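Local coordinates for pyruvate kinase (Pyrobaculum aerophilum, PDB 3QTG), which catalyses the final step of glycolysis, the transfer of phosphate from phosphoenolpyruvate to ADP to give pyruvate and ATP, at residues A[77-82]-A[198-203]; A[224-229]-A[246-251]. All blocks are in the same frame, centred on the assembly; numbering follows the deposited sequence.

Contact 1: A[77-82]-A[198-203]; sequences VIVDLK and DYVAIS
Ile78, Val79 and Asp80 pair in parallel with Tyr199, Val200 and Ala201, joining the third and fourth strands of the (βα)8 (TIM) barrel. Bonds alternate between the strands: Val79 N to Tyr199 O, Ala201 N to Val79 O (2.8 Å) and Leu81 N to Ala201 O. At the start Val77 O accepts from Asp198 N and Tyr199 N, while Asp198 returns a side-chain bond: with CG turned away from its carbonyl carbon (chi1 -52°), OD2, also salt-bridged to Arg65, takes Val77 N through its anti lone pair at 2.7 Å. Inside the barrel, Ile78 CG1 lies 3.8 Å from Tyr199 CB, and Asp80 OD1 approaches the methyl of Ala201. At the far end the Ser203 hydroxyl donates to Leu81 O (2.7 Å) and accepts from Lys230, which also bridges to Asp80 OD1; Arg46 forms a salt bridge to OD2. Asp80 probably helps bind potassium, and its partners Arg46 and Lys230 are the likely substrate-binding and transition-state-stabilising residues. On the outer side Leu81 CD1 meets Val200 CG1 at 3.7 Å, with helix 54-71 on Val77, 181-190 on Leu81 and 208-220 on Val200. Strands 44-48 and 226-231 hydrogen-bond along the pair's outer edges, to Ile78 and Asp80 and to Val200.

Contact 2: A[224-229]-A[246-251]; sequences QSQVAV and CSDYVV
Asp248 CB sits over one face of the Gln226 amide, 3.3 Å from NE2, and a water binds that nitrogen at the edge of the group, passing a hydrogen bond on to Asp248 O. The two residues stand at the start of a parallel strand pair, the fifth and sixth strands of the TIM barrel, connected by a β-α-β crossover. Amide and carboxylate planes are 33° apart and the side chains cross at about a right angle; Gln226 is bent at chi2 (-71°), which folds its amide back over Asp248. The two carboxylate oxygens have different partners. OD2 receives Val227 N on its anti side, 2.7 Å away and somewhat out of plane, whereas OD1 forms a salt bridge to Arg215 of helix 208-220. Val227 O accepts Asp248 N (2.9 Å) and, weakly, Tyr249 N. Farther along, Val229 N reaches Tyr249 O at 2.7 Å, and Val251 N donates to Val229 O from above the carbonyl plane. Towards the barrel interior Ala228 CB packs 3.8 Å from CB of Tyr249, whose hydroxyl bonds to Ser318 OG and Ile414 O. Val251 adds a methyl alongside and packs near Lys230, the probable transition-state stabiliser. On the outer face Ser247 OG, hydrogen-bonded to Leu243 O, presses against Val229 CG2 at 3.2 Å.

Along the chain, strand 76-80 is followed by the separate mixed sheet formed by strands between residues 101 and 169 and by helix 181-190 before strand 199-202 comes back beside it, so contact 1 closes a long loop. Helix 208-220 then leads to strand 226-231, and contact 2 closes a much shorter one through helices 234-238 and 240-245. The two loops follow in series, neither nesting nor crossing. They are joined at the middle, where strands 199-202 and 226-231 are neighbours: Ala228 probably bonds through its N and O to Val200 and Ile202. With these bonds the two contacts join four consecutive barrel strands, and the roughly perpendicular rings of Tyr199 and Tyr249 link strands 199-202 and 249-253.

Contact 1: A[77-82]-A[198-203]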
# COMPACT_ATOMS: atom_id res chain seq x y z
N VAL A 77 -32.13 26.93 -1.64
CA VAL A 77 -33.50 26.70 -1.20
C VAL A 77 -33.92 25.29 -1.58
O VAL A 77 -33.88 24.90 -2.75
CB VAL A 77 -34.50 27.74 -1.82
CG1 VAL A 77 -35.95 27.35 -1.53
CG2 VAL A 77 -34.20 29.11 -1.29
N ILE A 78 -34.32 24.53 -0.56
CA ILE A 78 -34.80 23.17 -0.68
C ILE A 78 -36.32 23.13 -0.36
O ILE A 78 -36.77 23.65 0.67
CB ILE A 78 -34.04 22.25 0.32
CG1 ILE A 78 -32.53 22.37 0.13
CG2 ILE A 78 -34.52 20.79 0.20
CD1 ILE A 78 -31.70 22.13 1.40
N VAL A 79 -37.10 22.52 -1.23
CA VAL A 79 -38.49 22.25 -0.87
C VAL A 79 -38.63 20.75 -0.69
O VAL A 79 -38.16 19.98 -1.51
CB VAL A 79 -39.53 22.86 -1.88
CG1 VAL A 79 -39.39 24.40 -1.98
CG2 VAL A 79 -39.41 22.20 -3.27
N ASP A 80 -39.27 20.36 0.40
CA ASP A 80 -39.44 18.95 0.72
C ASP A 80 -40.88 18.50 0.47
O ASP A 80 -41.83 19.00 1.09
CB ASP A 80 -39.01 18.70 2.17
CG ASP A 80 -38.71 17.24 2.45
OD1 ASP A 80 -39.27 16.38 1.72
OD2 ASP A 80 -37.91 16.94 3.38
N LEU A 81 -41.06 17.56 -0.45
CA LEU A 81 -42.39 17.09 -0.80
C LEU A 81 -42.97 16.12 0.23
O LEU A 81 -42.24 15.33 0.86
CB LEU A 81 -42.40 16.46 -2.20
CG LEU A 81 -42.04 17.33 -3.39
CD1 LEU A 81 -41.84 16.44 -4.59
CD2 LEU A 81 -43.13 18.34 -3.66
N LYS A 82 -44.29 16.20 0.39
CA LYS A 82 -45.02 15.40 1.36
C LYS A 82 -44.91 13.90 1.05
O LYS A 82 -44.68 13.10 1.94
CB LYS A 82 -46.50 15.86 1.42
CG LYS A 82 -47.32 15.29 2.58
CD LYS A 82 -46.52 15.28 3.91
CE LYS A 82 -47.36 14.84 5.14
NZ LYS A 82 -46.64 15.11 6.44
N ASP A 198 -33.91 25.44 -5.64
CA ASP A 198 -32.64 24.83 -6.00
C ASP A 198 -32.67 23.30 -5.85
O ASP A 198 -32.03 22.60 -6.62
CB ASP A 198 -31.53 25.47 -5.16
CG ASP A 198 -31.54 27.02 -5.26
OD1 ASP A 198 -31.50 27.55 -6.40
OD2 ASP A 198 -31.59 27.70 -4.21
N TYR A 199 -33.43 22.81 -4.88
CA TYR A 199 -33.54 21.37 -4.63
C TYR A 199 -34.97 21.00 -4.33
O TYR A 199 -35.66 21.74 -3.65
CB TYR A 199 -32.69 20.97 -3.42
CG TYR A 199 -31.20 21.04 -3.65
CD1 TYR A 199 -30.46 19.89 -3.95
CD2 TYR A 199 -30.51 22.26 -3.55
CE1 TYR A 199 -29.08 19.96 -4.17
CE2 TYR A 199 -29.15 22.34 -3.77
CZ TYR A 199 -28.45 21.18 -4.07
OH TYR A 199 -27.09 21.25 -4.26
N VAL A 200 -35.38 19.85 -4.84
CA VAL A 200 -36.67 19.25 -4.53
C VAL A 200 -36.40 17.90 -3.87
O VAL A 200 -35.78 17.03 -4.48
CB VAL A 200 -37.51 19.00 -5.83
CG1 VAL A 200 -38.68 18.04 -5.57
CG2 VAL A 200 -38.00 20.31 -6.40
N ALA A 201 -36.87 17.74 -2.64
CA ALA A 201 -36.61 16.51 -1.92
C ALA A 201 -37.82 15.55 -2.00
O ALA A 201 -38.94 15.93 -1.69
CB ALA A 201 -36.21 16.82 -0.48
N ILE A 202 -37.57 14.33 -2.48
CA ILE A 202 -38.59 13.30 -2.72
C ILE A 202 -38.73 12.42 -1.49
O ILE A 202 -37.73 11.90 -0.98
CB ILE A 202 -38.19 12.34 -3.86
CG1 ILE A 202 -37.96 13.09 -5.16
CG2 ILE A 202 -39.26 11.27 -4.09
CD1 ILE A 202 -37.47 12.16 -6.24
N SER A 203 -39.97 12.23 -1.04
CA SER A 203 -40.27 11.30 0.05
C SER A 203 -40.70 9.92 -0.44
O SER A 203 -41.42 9.80 -1.41
CB SER A 203 -41.34 11.88 0.98
OG SER A 203 -40.87 13.09 1.57

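Contact 2: A[224-229]-A[246-251]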
# COMPACT_ATOMS: atom_id res chain seq x y z
N GLN A 224 -35.76 23.81 -12.82
CA GLN A 224 -34.37 23.41 -13.06
C GLN A 224 -33.72 23.10 -11.71
O GLN A 224 -32.77 23.76 -11.30
CB GLN A 224 -33.60 24.50 -13.81
CG GLN A 224 -34.14 24.78 -15.20
CD GLN A 224 -33.68 26.12 -15.75
OE1 GLN A 224 -34.42 26.80 -16.46
NE2 GLN A 224 -32.45 26.50 -15.43
N SER A 225 -34.25 22.10 -11.03
CA SER A 225 -33.83 21.80 -9.67
C SER A 225 -33.10 20.46 -9.57
O SER A 225 -33.34 19.56 -10.38
CB SER A 225 -35.05 21.82 -8.75
OG SER A 225 -35.54 23.15 -8.66
N GLN A 226 -32.20 20.35 -8.59
CA GLN A 226 -31.55 19.07 -8.28
C GLN A 226 -32.57 18.23 -7.53
O GLN A 226 -33.33 18.77 -6.74
CB GLN A 226 -30.34 19.30 -7.37
CG GLN A 226 -29.23 20.13 -8.00
CD GLN A 226 -28.51 19.36 -9.09
OE1 GLN A 226 -28.59 19.71 -10.26
NE2 GLN A 226 -27.84 18.29 -8.71
N VAL A 227 -32.58 16.93 -7.77
CA VAL A 227 -33.49 16.03 -7.07
C VAL A 227 -32.78 15.32 -5.91
O VAL A 227 -31.84 14.55 -6.11
CB VAL A 227 -34.15 15.03 -8.03
CG1 VAL A 227 -35.06 14.12 -7.28
CG2 VAL A 227 -34.94 15.78 -9.09
N ALA A 228 -33.25 15.61 -4.70
CA ALA A 228 -32.69 15.02 -3.49
C ALA A 228 -33.59 13.86 -3.08
O ALA A 228 -34.82 14.01 -2.99
CB ALA A 228 -32.58 16.07 -2.39
N VAL A 229 -32.99 12.69 -2.88
CA VAL A 229 -33.74 11.48 -2.57
C VAL A 229 -33.55 11.07 -1.12
O VAL A 229 -32.45 10.74 -0.70
CB VAL A 229 -33.37 10.32 -3.51
CG1 VAL A 229 -34.10 9.00 -3.11
CG2 VAL A 229 -33.63 10.71 -4.99
N CYS A 246 -29.26 6.97 -9.05
CA CYS A 246 -30.18 7.78 -9.82
C CYS A 246 -30.56 9.12 -9.16
O CYS A 246 -31.38 9.86 -9.72
CB CYS A 246 -31.42 6.99 -10.21
SG CYS A 246 -32.58 6.85 -8.91
N SER A 247 -29.93 9.44 -8.02
CA SER A 247 -30.18 10.68 -7.26
C SER A 247 -29.26 11.84 -7.69
O SER A 247 -28.23 11.60 -8.32
CB SER A 247 -29.94 10.43 -5.77
OG SER A 247 -30.70 9.34 -5.30
N ASP A 248 -29.62 13.07 -7.36
CA ASP A 248 -28.67 14.17 -7.46
C ASP A 248 -28.04 14.42 -6.09
O ASP A 248 -26.97 14.98 -6.00
CB ASP A 248 -29.32 15.46 -7.99
CG ASP A 248 -29.96 15.26 -9.37
OD1 ASP A 248 -29.52 14.36 -10.12
OD2 ASP A 248 -30.92 15.98 -9.69
N TYR A 249 -28.74 14.00 -5.04
CA TYR A 249 -28.38 14.28 -3.65
C TYR A 249 -29.11 13.22 -2.82
O TYR A 249 -30.26 12.90 -3.11
CB TYR A 249 -28.86 15.67 -3.27
CG TYR A 249 -28.06 16.37 -2.20
CD1 TYR A 249 -27.29 17.50 -2.52
CD2 TYR A 249 -28.06 15.93 -0.87
CE1 TYR A 249 -26.53 18.16 -1.55
CE2 TYR A 249 -27.30 16.60 0.12
CZ TYR A 249 -26.54 17.71 -0.24
OH TYR A 249 -25.80 18.39 0.69
N VAL A 250 -28.43 12.68 -1.81
CA VAL A 250 -29.01 11.64 -0.96
C VAL A 250 -29.20 12.23 0.42
O VAL A 250 -28.38 13.05 0.86
CB VAL A 250 -28.13 10.34 -0.91
CG1 VAL A 250 -28.78 9.27 -0.00
CG2 VAL A 250 -27.89 9.77 -2.32
N VAL A 251 -30.29 11.84 1.09
CA VAL A 251 -30.64 12.32 2.44
C VAL A 251 -30.99 11.14 3.36
O VAL A 251 -31.87 10.34 3.04
CB VAL A 251 -31.84 13.30 2.37
CG1 VAL A 251 -32.06 14.00 3.72
CG2 VAL A 251 -31.62 14.35 1.29
O HOH W 1 -27.12 17.64 -6.18